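Local coordinates for GGDEF and EAL domain-containing protein (Vibrio cholerae O1 str. 2010EL-1786, PDB 6PWK) that binds the second messenger c-di-GMP and, as the receptor LapD, probably couples it to the control of large adhesins and biofilm formation, at residues 49-54 against 157-162; 69-74 against 95-100; 114-119 against 135-140. One frame throughout, in Å; residues are numbered along the deposited sequence.

Contact 1: residues 49-54 against 157-162; sequences ILQAEF and NALAKA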
loop_
_atom_site.group_PDB
_atom_site.type_symbol
_atom_site.label_atom_id
_atom_site.label_comp_id
_atom_site.label_asym_id
_atom_site.label_seq_id
_atom_site.Cartn_x
_atom_site.Cartn_y
_atom_site.Cartn_z
ATOM N N ILE A 49 3.698 -21.448 -13.123
ATOM C CA ILE A 49 3.735 -20.037 -12.760
ATOM C C ILE A 49 5.029 -19.770 -11.998
ATOM O O ILE A 49 5.412 -20.547 -11.116
ATOM C CB ILE A 49 2.506 -19.619 -11.926
ATOM C CG1 ILE A 49 2.527 -18.113 -11.656
ATOM C CG2 ILE A 49 2.428 -20.401 -10.619
ATOM C CD1 ILE A 49 1.305 -17.612 -10.922
ATOM N N LEU A 50 5.707 -18.684 -12.355
ATOM C CA LEU A 50 6.959 -18.285 -11.728
ATOM C C LEU A 50 6.796 -16.878 -11.180
ATOM O O LEU A 50 6.460 -15.956 -11.929
ATOM C CB LEU A 50 8.114 -18.337 -12.732
ATOM C CG LEU A 50 9.439 -17.739 -12.257
ATOM C CD1 LEU A 50 10.059 -18.610 -11.179
ATOM C CD2 LEU A 50 10.402 -17.545 -13.421
ATOM N N GLN A 51 7.037 -16.709 -9.883
ATOM C CA GLN A 51 6.933 -15.409 -9.235
ATOM C C GLN A 51 8.320 -14.899 -8.873
ATOM O O GLN A 51 9.090 -15.597 -8.205
ATOM C CB GLN A 51 6.062 -15.474 -7.981
ATOM C CG GLN A 51 6.062 -14.168 -7.205
ATOM C CD GLN A 51 5.098 -14.173 -6.044
ATOM O OE1 GLN A 51 4.345 -15.127 -5.851
ATOM N NE2 GLN A 51 5.113 -13.103 -5.259
ATOM N N ALA A 52 8.626 -13.676 -9.306
ATOM C CA ALA A 52 9.916 -13.047 -9.038
ATOM C C ALA A 52 9.722 -11.994 -7.951
ATOM O O ALA A 52 9.530 -10.807 -8.217
ATOM C CB ALA A 52 10.497 -12.449 -10.315
ATOM N N GLU A 53 9.771 -12.452 -6.698
ATOM C CA GLU A 53 9.651 -11.531 -5.573
ATOM C C GLU A 53 10.857 -10.606 -5.477
ATOM O O GLU A 53 10.734 -9.475 -4.993
ATOM C CB GLU A 53 9.465 -12.317 -4.272
ATOM C CG GLU A 53 9.333 -11.466 -3.012
ATOM C CD GLU A 53 7.966 -10.818 -2.860
ATOM O OE1 GLU A 53 7.151 -10.894 -3.804
ATOM O OE2 GLU A 53 7.703 -10.235 -1.787
ATOM N N PHE A 54 12.024 -11.058 -5.945
ATOM C CA PHE A 54 13.211 -10.211 -5.896
ATOM C C PHE A 54 13.081 -9.006 -6.819
ATOM O O PHE A 54 13.702 -7.967 -6.570
ATOM C CB PHE A 54 14.458 -11.028 -6.241
ATOM C CG PHE A 54 14.530 -11.465 -7.679
ATOM C CD1 PHE A 54 13.808 -12.561 -8.122
ATOM C CD2 PHE A 54 15.338 -10.793 -8.580
ATOM C CE1 PHE A 54 13.881 -12.970 -9.441
ATOM C CE2 PHE A 54 15.415 -11.197 -9.901
ATOM C CZ PHE A 54 14.685 -12.288 -10.331
ATOM N N ASN A 157 -2.347 -22.543 -5.670
ATOM C CA ASN A 157 -2.064 -23.390 -4.515
ATOM C C ASN A 157 -0.712 -24.078 -4.639
ATOM O O ASN A 157 -0.030 -24.287 -3.628
ATOM C CB ASN A 157 -3.175 -24.426 -4.336
ATOM C CG ASN A 157 -4.467 -23.815 -3.831
ATOM O OD1 ASN A 157 -4.736 -23.813 -2.629
ATOM N ND2 ASN A 157 -5.273 -23.290 -4.745
ATOM N N ALA A 158 -0.305 -24.437 -5.858
ATOM C CA ALA A 158 1.025 -25.006 -6.047
ATOM C C ALA A 158 2.107 -23.973 -5.764
ATOM O O ALA A 158 3.157 -24.304 -5.202
ATOM C CB ALA A 158 1.166 -25.560 -7.466
ATOM N N LEU A 159 1.865 -22.717 -6.143
ATOM C CA LEU A 159 2.823 -21.659 -5.840
ATOM C C LEU A 159 2.945 -21.449 -4.337
ATOM O O LEU A 159 4.044 -21.210 -3.822
ATOM C CB LEU A 159 2.406 -20.364 -6.537
ATOM C CG LEU A 159 3.371 -19.185 -6.433
ATOM C CD1 LEU A 159 4.737 -19.574 -6.970
ATOM C CD2 LEU A 159 2.823 -17.980 -7.181
ATOM N N ALA A 160 1.825 -21.537 -3.614
ATOM C CA ALA A 160 1.876 -21.439 -2.160
ATOM C C ALA A 160 2.638 -22.615 -1.560
ATOM O O ALA A 160 3.333 -22.465 -0.548
ATOM C CB ALA A 160 0.461 -21.368 -1.590
ATOM N N LYS A 161 2.515 -23.794 -2.173
ATOM C CA LYS A 161 3.275 -24.954 -1.721
ATOM C C LYS A 161 4.774 -24.719 -1.868
ATOM O O LYS A 161 5.560 -25.091 -0.989
ATOM C CB LYS A 161 2.838 -26.191 -2.504
ATOM C CG LYS A 161 3.478 -27.496 -2.066
ATOM C CD LYS A 161 2.986 -28.646 -2.933
ATOM C CE LYS A 161 3.486 -29.989 -2.427
ATOM N NZ LYS A 161 2.971 -31.111 -3.260
ATOM N N ALA A 162 5.187 -24.091 -2.973
ATOM C CA ALA A 162 6.607 -23.837 -3.195
ATOM C C ALA A 162 7.148 -22.806 -2.213
ATOM O O ALA A 162 8.282 -22.930 -1.737
ATOM C CB ALA A 162 6.836 -23.382 -4.636
#

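Contact 2: residues 69-74 against 95-100; sequences GMVREL and YEFGII. With C2E (9,9'-[(2R,3R,3aS,5S,7aR,9R,10R,10aS,12S,14aR)-3,5,10,12-tetrahydroxy-5,12-dioxidooctahydro-2H,7H-difuro[3,2-d:3',2'-j][1,3,7,9,2,8]tetraoxadiphosphacyclododecine-2,9-diyl]bis(2-amino-1,9-dihydro-6H-purin-6-one)), chain D.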
loop_
_atom_site.group_PDB
_atom_site.type_symbol
_atom_site.label_atom_id
_atom_site.label_comp_id
_atom_site.label_asym_id
_atom_site.label_seq_id
_atom_site.Cartn_x
_atom_site.Cartn_y
_atom_site.Cartn_z
ATOM N N GLY A 69 14.114 -3.105 -16.209
ATOM C CA GLY A 69 15.236 -3.802 -16.819
ATOM C C GLY A 69 15.388 -5.228 -16.326
ATOM O O GLY A 69 15.782 -6.114 -17.089
ATOM N N MET A 70 15.078 -5.471 -15.051
ATOM C CA MET A 70 15.166 -6.828 -14.519
ATOM C C MET A 70 14.024 -7.696 -15.035
ATOM O O MET A 70 14.210 -8.894 -15.283
ATOM C CB MET A 70 15.169 -6.798 -12.991
ATOM C CG MET A 70 15.407 -8.153 -12.354
ATOM S SD MET A 70 16.947 -8.898 -12.919
ATOM C CE MET A 70 17.899 -8.876 -11.406
ATOM N N VAL A 71 12.834 -7.110 -15.197
ATOM C CA VAL A 71 11.720 -7.839 -15.797
ATOM C C VAL A 71 12.076 -8.265 -17.215
ATOM O O VAL A 71 11.847 -9.412 -17.616
ATOM C CB VAL A 71 10.440 -6.986 -15.769
ATOM C CG1 VAL A 71 9.373 -7.597 -16.663
ATOM C CG2 VAL A 71 9.924 -6.849 -14.347
ATOM N N ARG A 72 12.645 -7.342 -17.994
ATOM C CA ARG A 72 13.080 -7.676 -19.346
ATOM C C ARG A 72 14.178 -8.731 -19.329
ATOM O O ARG A 72 14.163 -9.666 -20.138
ATOM C CB ARG A 72 13.562 -6.417 -20.066
ATOM C CG ARG A 72 14.314 -6.687 -21.360
ATOM C CD ARG A 72 13.414 -7.296 -22.419
ATOM N NE ARG A 72 12.347 -6.385 -22.817
ATOM C CZ ARG A 72 12.498 -5.405 -23.700
ATOM N NH1 ARG A 72 13.678 -5.204 -24.273
ATOM N NH2 ARG A 72 11.472 -4.623 -24.006
ATOM N N GLU A 73 15.142 -8.594 -18.414
ATOM C CA GLU A 73 16.226 -9.567 -18.324
ATOM C C GLU A 73 15.685 -10.958 -18.019
ATOM O O GLU A 73 15.971 -11.918 -18.743
ATOM C CB GLU A 73 17.238 -9.131 -17.262
ATOM C CG GLU A 73 18.392 -10.106 -17.044
ATOM C CD GLU A 73 19.496 -9.976 -18.083
ATOM O OE1 GLU A 73 19.192 -9.697 -19.262
ATOM O OE2 GLU A 73 20.676 -10.151 -17.713
ATOM N N LEU A 74 14.887 -11.084 -16.955
ATOM C CA LEU A 74 14.281 -12.373 -16.638
ATOM C C LEU A 74 13.438 -12.883 -17.801
ATOM O O LEU A 74 13.456 -14.078 -18.110
ATOM C CB LEU A 74 13.438 -12.260 -15.367
ATOM C CG LEU A 74 12.594 -13.478 -14.977
ATOM C CD1 LEU A 74 13.441 -14.739 -14.905
ATOM C CD2 LEU A 74 11.893 -13.232 -13.653
ATOM N N TYR A 95 4.380 -9.436 -10.917
ATOM C CA TYR A 95 5.591 -10.120 -10.480
ATOM C C TYR A 95 5.577 -11.620 -10.746
ATOM O O TYR A 95 6.465 -12.327 -10.256
ATOM C CB TYR A 95 5.831 -9.865 -8.988
ATOM C CG TYR A 95 5.870 -8.400 -8.621
ATOM C CD1 TYR A 95 6.854 -7.563 -9.132
ATOM C CD2 TYR A 95 4.929 -7.855 -7.759
ATOM C CE1 TYR A 95 6.894 -6.224 -8.801
ATOM C CE2 TYR A 95 4.963 -6.517 -7.419
ATOM C CZ TYR A 95 5.949 -5.706 -7.942
ATOM O OH TYR A 95 5.984 -4.372 -7.605
ATOM N N GLU A 96 4.609 -12.129 -11.503
ATOM C CA GLU A 96 4.558 -13.552 -11.798
ATOM C C GLU A 96 4.351 -13.783 -13.287
ATOM O O GLU A 96 3.649 -13.026 -13.963
ATOM C CB GLU A 96 3.462 -14.266 -10.988
ATOM C CG GLU A 96 2.187 -13.477 -10.819
ATOM C CD GLU A 96 1.372 -13.940 -9.627
ATOM O OE1 GLU A 96 0.254 -13.421 -9.433
ATOM O OE2 GLU A 96 1.852 -14.820 -8.882
ATOM N N PHE A 97 4.982 -14.842 -13.788
ATOM C CA PHE A 97 4.918 -15.228 -15.189
ATOM C C PHE A 97 4.167 -16.541 -15.335
ATOM O O PHE A 97 4.313 -17.444 -14.506
ATOM C CB PHE A 97 6.326 -15.375 -15.780
ATOM C CG PHE A 97 7.091 -14.089 -15.856
ATOM C CD1 PHE A 97 6.991 -13.275 -16.971
ATOM C CD2 PHE A 97 7.914 -13.695 -14.815
ATOM C CE1 PHE A 97 7.697 -12.089 -17.046
ATOM C CE2 PHE A 97 8.622 -12.510 -14.883
ATOM C CZ PHE A 97 8.514 -11.706 -16.000
ATOM N N GLY A 98 3.369 -16.642 -16.393
ATOM C CA GLY A 98 2.637 -17.860 -16.706
ATOM C C GLY A 98 3.286 -18.616 -17.851
ATOM O O GLY A 98 3.837 -18.016 -18.775
ATOM N N ILE A 99 3.216 -19.944 -17.782
ATOM C CA ILE A 99 3.848 -20.819 -18.762
ATOM C C ILE A 99 2.905 -21.970 -19.079
ATOM O O ILE A 99 2.361 -22.600 -18.166
ATOM C CB ILE A 99 5.204 -21.353 -18.250
ATOM C CG1 ILE A 99 6.188 -20.198 -18.054
ATOM C CG2 ILE A 99 5.772 -22.373 -19.214
ATOM C CD1 ILE A 99 7.362 -20.541 -17.178
ATOM N N ILE A 100 2.706 -22.240 -20.368
ATOM C CA ILE A 100 1.891 -23.352 -20.840
ATOM C C ILE A 100 2.793 -24.305 -21.608
ATOM O O ILE A 100 3.527 -23.882 -22.508
ATOM C CB ILE A 100 0.727 -22.872 -21.727
ATOM C CG1 ILE A 100 -0.049 -21.752 -21.037
ATOM C CG2 ILE A 100 -0.199 -24.031 -22.054
ATOM C CD1 ILE A 100 -1.135 -21.145 -21.899
HETATM P P1 C2E D . -9.465 -15.594 -6.344
HETATM O O2P C2E D . -8.542 -14.461 -5.970
HETATM O O1P C2E D . -10.339 -15.762 -5.139
HETATM O "O5'" C2E D . -10.545 -15.220 -7.510
HETATM C "C5'" C2E D . -11.737 -15.933 -7.593
HETATM C "C4'" C2E D . -12.429 -15.279 -8.811
HETATM O "O4'" C2E D . -12.617 -14.012 -8.562
HETATM C "C3'" C2E D . -11.351 -15.218 -9.911
HETATM O "O3'" C2E D . -11.330 -16.332 -10.670
HETATM C "C2'" C2E D . -11.729 -13.976 -10.742
HETATM O "O2'" C2E D . -12.545 -14.374 -11.926
HETATM C "C1'" C2E D . -12.515 -13.258 -9.982
HETATM N N9 C2E D . -12.078 -11.889 -9.858
HETATM C C8 C2E D . -11.091 -12.179 -8.973
HETATM N N7 C2E D . -10.484 -11.002 -8.682
HETATM C C5 C2E D . -11.085 -10.019 -9.361
HETATM C C6 C2E D . -10.874 -8.488 -9.465
HETATM O O6 C2E D . -10.022 -7.933 -8.855
HETATM N N1 C2E D . -11.715 -7.681 -10.309
HETATM C C2 C2E D . -12.773 -8.296 -11.079
HETATM N N2 C2E D . -13.683 -7.579 -11.967
HETATM N N3 C2E D . -12.948 -9.736 -10.963
HETATM C C4 C2E D . -12.082 -10.580 -10.086
HETATM P P11 C2E D . -9.987 -16.396 -11.654
HETATM O O21 C2E D . -9.556 -15.145 -12.387
HETATM O O11 C2E D . -10.342 -17.350 -12.760
HETATM O O5A C2E D . -8.858 -17.197 -10.743
HETATM C C5A C2E D . -9.352 -17.988 -9.695
HETATM C C4A C2E D . -8.228 -18.323 -8.801
HETATM O O4A C2E D . -7.135 -18.543 -9.490
HETATM C C3A C2E D . -7.921 -16.996 -7.818
HETATM O O3A C2E D . -8.727 -17.060 -6.553
HETATM C C2A C2E D . -6.737 -17.054 -7.541
HETATM O O2A C2E D . -6.563 -17.928 -6.326
HETATM C C1A C2E D . -6.042 -17.714 -8.851
HETATM N N91 C2E D . -5.579 -16.802 -9.681
HETATM C C81 C2E D . -6.202 -16.192 -10.703
HETATM N N71 C2E D . -5.306 -15.358 -11.258
HETATM C C51 C2E D . -4.161 -15.465 -10.586
HETATM C C61 C2E D . -2.808 -14.779 -10.749
HETATM O O61 C2E D . -2.683 -13.992 -11.617
HETATM N N11 C2E D . -1.704 -15.067 -9.882
HETATM C C21 C2E D . -1.867 -16.029 -8.825
HETATM N N21 C2E D . -0.756 -16.334 -7.931
HETATM N N31 C2E D . -3.170 -16.683 -8.677
HETATM C C41 C2E D . -4.318 -16.373 -9.590
#

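Contact 3: residues 114-119 against 135-140; sequences ESIITC and LSLGVV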
loop_
_atom_site.group_PDB
_atom_site.type_symbol
_atom_site.label_atom_id
_atom_site.label_comp_id
_atom_site.label_asym_id
_atom_site.label_seq_id
_atom_site.Cartn_x
_atom_site.Cartn_y
_atom_site.Cartn_z
ATOM N N GLU A 114 12.822 -27.701 -13.848
ATOM C CA GLU A 114 14.197 -27.694 -13.361
ATOM C C GLU A 114 15.061 -26.752 -14.187
ATOM O O GLU A 114 15.924 -26.051 -13.646
ATOM C CB GLU A 114 14.773 -29.109 -13.388
ATOM C CG GLU A 114 15.635 -29.451 -12.188
ATOM C CD GLU A 114 14.814 -29.696 -10.937
ATOM O OE1 GLU A 114 13.891 -30.536 -10.987
ATOM O OE2 GLU A 114 15.082 -29.042 -9.907
ATOM N N SER A 115 14.838 -26.718 -15.504
ATOM C CA SER A 115 15.606 -25.824 -16.362
ATOM C C SER A 115 15.231 -24.367 -16.136
ATOM O O SER A 115 16.079 -23.482 -16.296
ATOM C CB SER A 115 15.405 -26.201 -17.829
ATOM O OG SER A 115 14.043 -26.073 -18.200
ATOM N N ILE A 116 13.975 -24.097 -15.771
ATOM C CA ILE A 116 13.562 -22.723 -15.484
ATOM C C ILE A 116 14.361 -22.167 -14.313
ATOM O O ILE A 116 14.934 -21.075 -14.393
ATOM C CB ILE A 116 12.049 -22.656 -15.210
ATOM C CG1 ILE A 116 11.253 -22.903 -16.491
ATOM C CG2 ILE A 116 11.675 -21.307 -14.615
ATOM C CD1 ILE A 116 9.768 -23.003 -16.266
ATOM N N ILE A 117 14.426 -22.922 -13.215
ATOM C CA ILE A 117 15.058 -22.423 -11.996
ATOM C C ILE A 117 16.548 -22.195 -12.216
ATOM O O ILE A 117 17.090 -21.143 -11.855
ATOM C CB ILE A 117 14.799 -23.393 -10.832
ATOM C CG1 ILE A 117 13.297 -23.511 -10.578
ATOM C CG2 ILE A 117 15.525 -22.929 -9.579
ATOM C CD1 ILE A 117 12.897 -24.808 -9.934
ATOM N N THR A 118 17.236 -23.176 -12.808
ATOM C CA THR A 118 18.651 -23.004 -13.117
ATOM C C THR A 118 18.869 -21.836 -14.072
ATOM O O THR A 118 19.934 -21.207 -14.057
ATOM C CB THR A 118 19.224 -24.296 -13.706
ATOM O OG1 THR A 118 18.925 -25.392 -12.832
ATOM C CG2 THR A 118 20.733 -24.196 -13.873
ATOM N N CYS A 119 17.866 -21.519 -14.891
ATOM C CA CYS A 119 17.937 -20.371 -15.785
ATOM C C CYS A 119 17.814 -19.041 -15.051
ATOM O O CYS A 119 18.108 -18.001 -15.648
ATOM C CB CYS A 119 16.847 -20.484 -16.856
ATOM S SG CYS A 119 16.870 -19.208 -18.132
ATOM N N LEU A 135 12.893 -16.593 -5.518
ATOM C CA LEU A 135 11.737 -16.765 -6.385
ATOM C C LEU A 135 10.957 -17.987 -5.922
ATOM O O LEU A 135 11.363 -18.698 -4.998
ATOM C CB LEU A 135 12.165 -16.899 -7.848
ATOM C CG LEU A 135 13.139 -18.046 -8.129
ATOM C CD1 LEU A 135 12.418 -19.320 -8.556
ATOM C CD2 LEU A 135 14.153 -17.632 -9.167
ATOM N N SER A 136 9.829 -18.229 -6.584
ATOM C CA SER A 136 9.007 -19.397 -6.314
ATOM C C SER A 136 8.386 -19.876 -7.616
ATOM O O SER A 136 7.943 -19.067 -8.436
ATOM C CB SER A 136 7.917 -19.089 -5.284
ATOM O OG SER A 136 8.492 -18.616 -4.080
ATOM N N LEU A 137 8.364 -21.192 -7.802
ATOM C CA LEU A 137 7.869 -21.803 -9.029
ATOM C C LEU A 137 6.821 -22.845 -8.671
ATOM O O LEU A 137 7.106 -23.782 -7.921
ATOM C CB LEU A 137 9.009 -22.440 -9.828
ATOM C CG LEU A 137 8.610 -23.110 -11.144
ATOM C CD1 LEU A 137 8.098 -22.080 -12.139
ATOM C CD2 LEU A 137 9.776 -23.889 -11.728
ATOM N N GLY A 138 5.615 -22.676 -9.201
ATOM C CA GLY A 138 4.550 -23.651 -9.058
ATOM C C GLY A 138 4.212 -24.243 -10.417
ATOM O O GLY A 138 4.055 -23.514 -11.399
ATOM N N VAL A 139 4.124 -25.569 -10.461
ATOM C CA VAL A 139 3.831 -26.294 -11.692
ATOM C C VAL A 139 2.699 -27.275 -11.418
ATOM O O VAL A 139 2.652 -27.906 -10.356
ATOM C CB VAL A 139 5.080 -27.025 -12.239
ATOM C CG1 VAL A 139 6.213 -26.041 -12.484
ATOM C CG2 VAL A 139 5.540 -28.107 -11.287
ATOM N N VAL A 140 1.762 -27.376 -12.361
ATOM C CA VAL A 140 0.692 -28.363 -12.288
ATOM C C VAL A 140 0.599 -29.084 -13.625
ATOM O O VAL A 140 0.817 -28.486 -14.685
ATOM C CB VAL A 140 -0.673 -27.744 -11.893
ATOM C CG1 VAL A 140 -0.500 -26.370 -11.266
ATOM C CG2 VAL A 140 -1.644 -27.703 -13.071
#

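Contact 1: residues 49-54 against 157-162
Leu-159, on helix 148-164, points its side chain at strand 45-51 and meets two strand residues, Ile-49 and Gln-51, each at about a right angle. Its CG lies anti to the backbone N (chi1 -174°), which carries the branch away from the helix and places CD2 between the two partners. On one flank, Ile-49 CD1 comes within 4.1 Å of Leu-159 CD2. Nearer the helix backbone, Ile-49 CG2 approaches Leu-159 CB, also at 4.1 Å, so both branches of the isoleucine are engaged. On the other flank stands Gln-51, whose extended chain carries its amide past the leucine, with OE1 3.5 Å from Leu-159 CD2. That oxygen accepts a hydrogen bond from Lys-163, one turn further along the same helix, while Gln-51 NE2 makes a weak bond of 3.3 Å to Glu-53 OE1. Bound c-di-GMP touches both Ile-49 and Leu-159. The chemistry is therefore divided: an apolar leucine-isoleucine pair borders the nucleotide pocket, and the glutamine amide borders that pair while joining strand to helix through the lysine.

Contact 2: residues 69-74 against 95-100
Phe-97, on strand 96-102, reaches across to Leu-74 and Val-71 on helix 53-80. Its chi1 of -66° sets CG beside the backbone N, and from CB the ring heads toward the helix. Along one side of the ring, CD2 lies 4.2 Å from Leu-74 CD2. The next atom, CE2, makes the nearest approach, 3.6 Å to the same Leu-74 CD2, and also meets Leu-74 CG. The leucine branch comes in obliquely, the two side chains sliding past each other in opposite directions. At the far end of the ring, CZ meets Val-71 CG1 at 4.2 Å, the methyl lying at the ring edge near its plane. Glu-96, the preceding residue, faces the other side of the strand and holds c-di-GMP. Its extended chain presents both carboxylate oxygens to one guanine: OE1 accepts from N11 of the nucleotide at 2.6 Å, and OE2 accepts from N21 at 3.2 Å with a nearly straight bond (164°). This paired grip fixes the base edge, and Arg-28, Asp-156 and Gln-185 bind the nucleotide too. Glu-96 and Phe-97 match the last two letters of the GGDEF signature, here degenerate, with Ser-93 in place of the first glycine and Tyr-95 in place of the aspartate: one residue of the motif serves the ligand, the next the core under helix 53-80.

Contact 3: residues 114-119 against 135-140
Ile-117 and Leu-137 make the closest apolar contact between residues 114-119 and 135-140. Both CG1 and CD1 of Ile-117 come to 3.7 Å from Leu-137 CD2, so the end of the isoleucine lies against a single methyl of the leucine, and the two side chains cross obliquely. The longer branch gets there because CG1 sits beside the backbone N (chi1 -61°), which turns its end nearer to the strand than the direction of its CB suggests. Leu-137, with CG anti to the backbone N (chi1 -180°), extends from the strand toward the helix. Ile-116 adds a second, looser touch to the same methyl, its CG2 standing 4.3 Å from Leu-137 CD2.

Side-chain hydrogen bonds form within the helix. Two donors of Thr-118 reach Glu-114 O from opposite faces of its carbonyl plane: the backbone N at 3.3 Å and the hydroxyl OG1 at 3.2 Å. The hydroxyl is tilted 27° from that plane, and its bond turns the threonine side chain back onto its own helix. Ser-115 OG likewise bonds within the helix, to Val-112 O and Ile-111 O.

Strand 136-142 lies between antiparallel strand 45-51 and parallel strand 171-174. Leu-137 also packs on Leu-50 of the former and on Ala-113 of helix 106-118, whereas Ser-136 faces the other way, onto Leu-159 of helix 148-164.

In the fold
All three contacts lie mainly in the core, the touching residues of contact 2 wholly so, contacts 1 and 3 each with one partly exposed; they hold helices against one GGDEF-domain sheet, sharing its neighbouring strands 96-102, 45-51 and 136-142. Contact 1 lies on one face, under helix 148-164; contacts 2 and 3 lie on the other, under helices 53-80 and 106-118, where Ile-99 CD1 meets Ile-116 CD1 at 3.6 Å. Backbone bonds join contact 1 to both others. Chemistry follows position: contact 1 mixes apolar and polar groups beside c-di-GMP, contact 2 sets a phenylalanine among aliphatic side chains while the preceding residue's carboxylate, on the opposite face, binds the nucleotide, and contact 3, away from the ligand, is aliphatic.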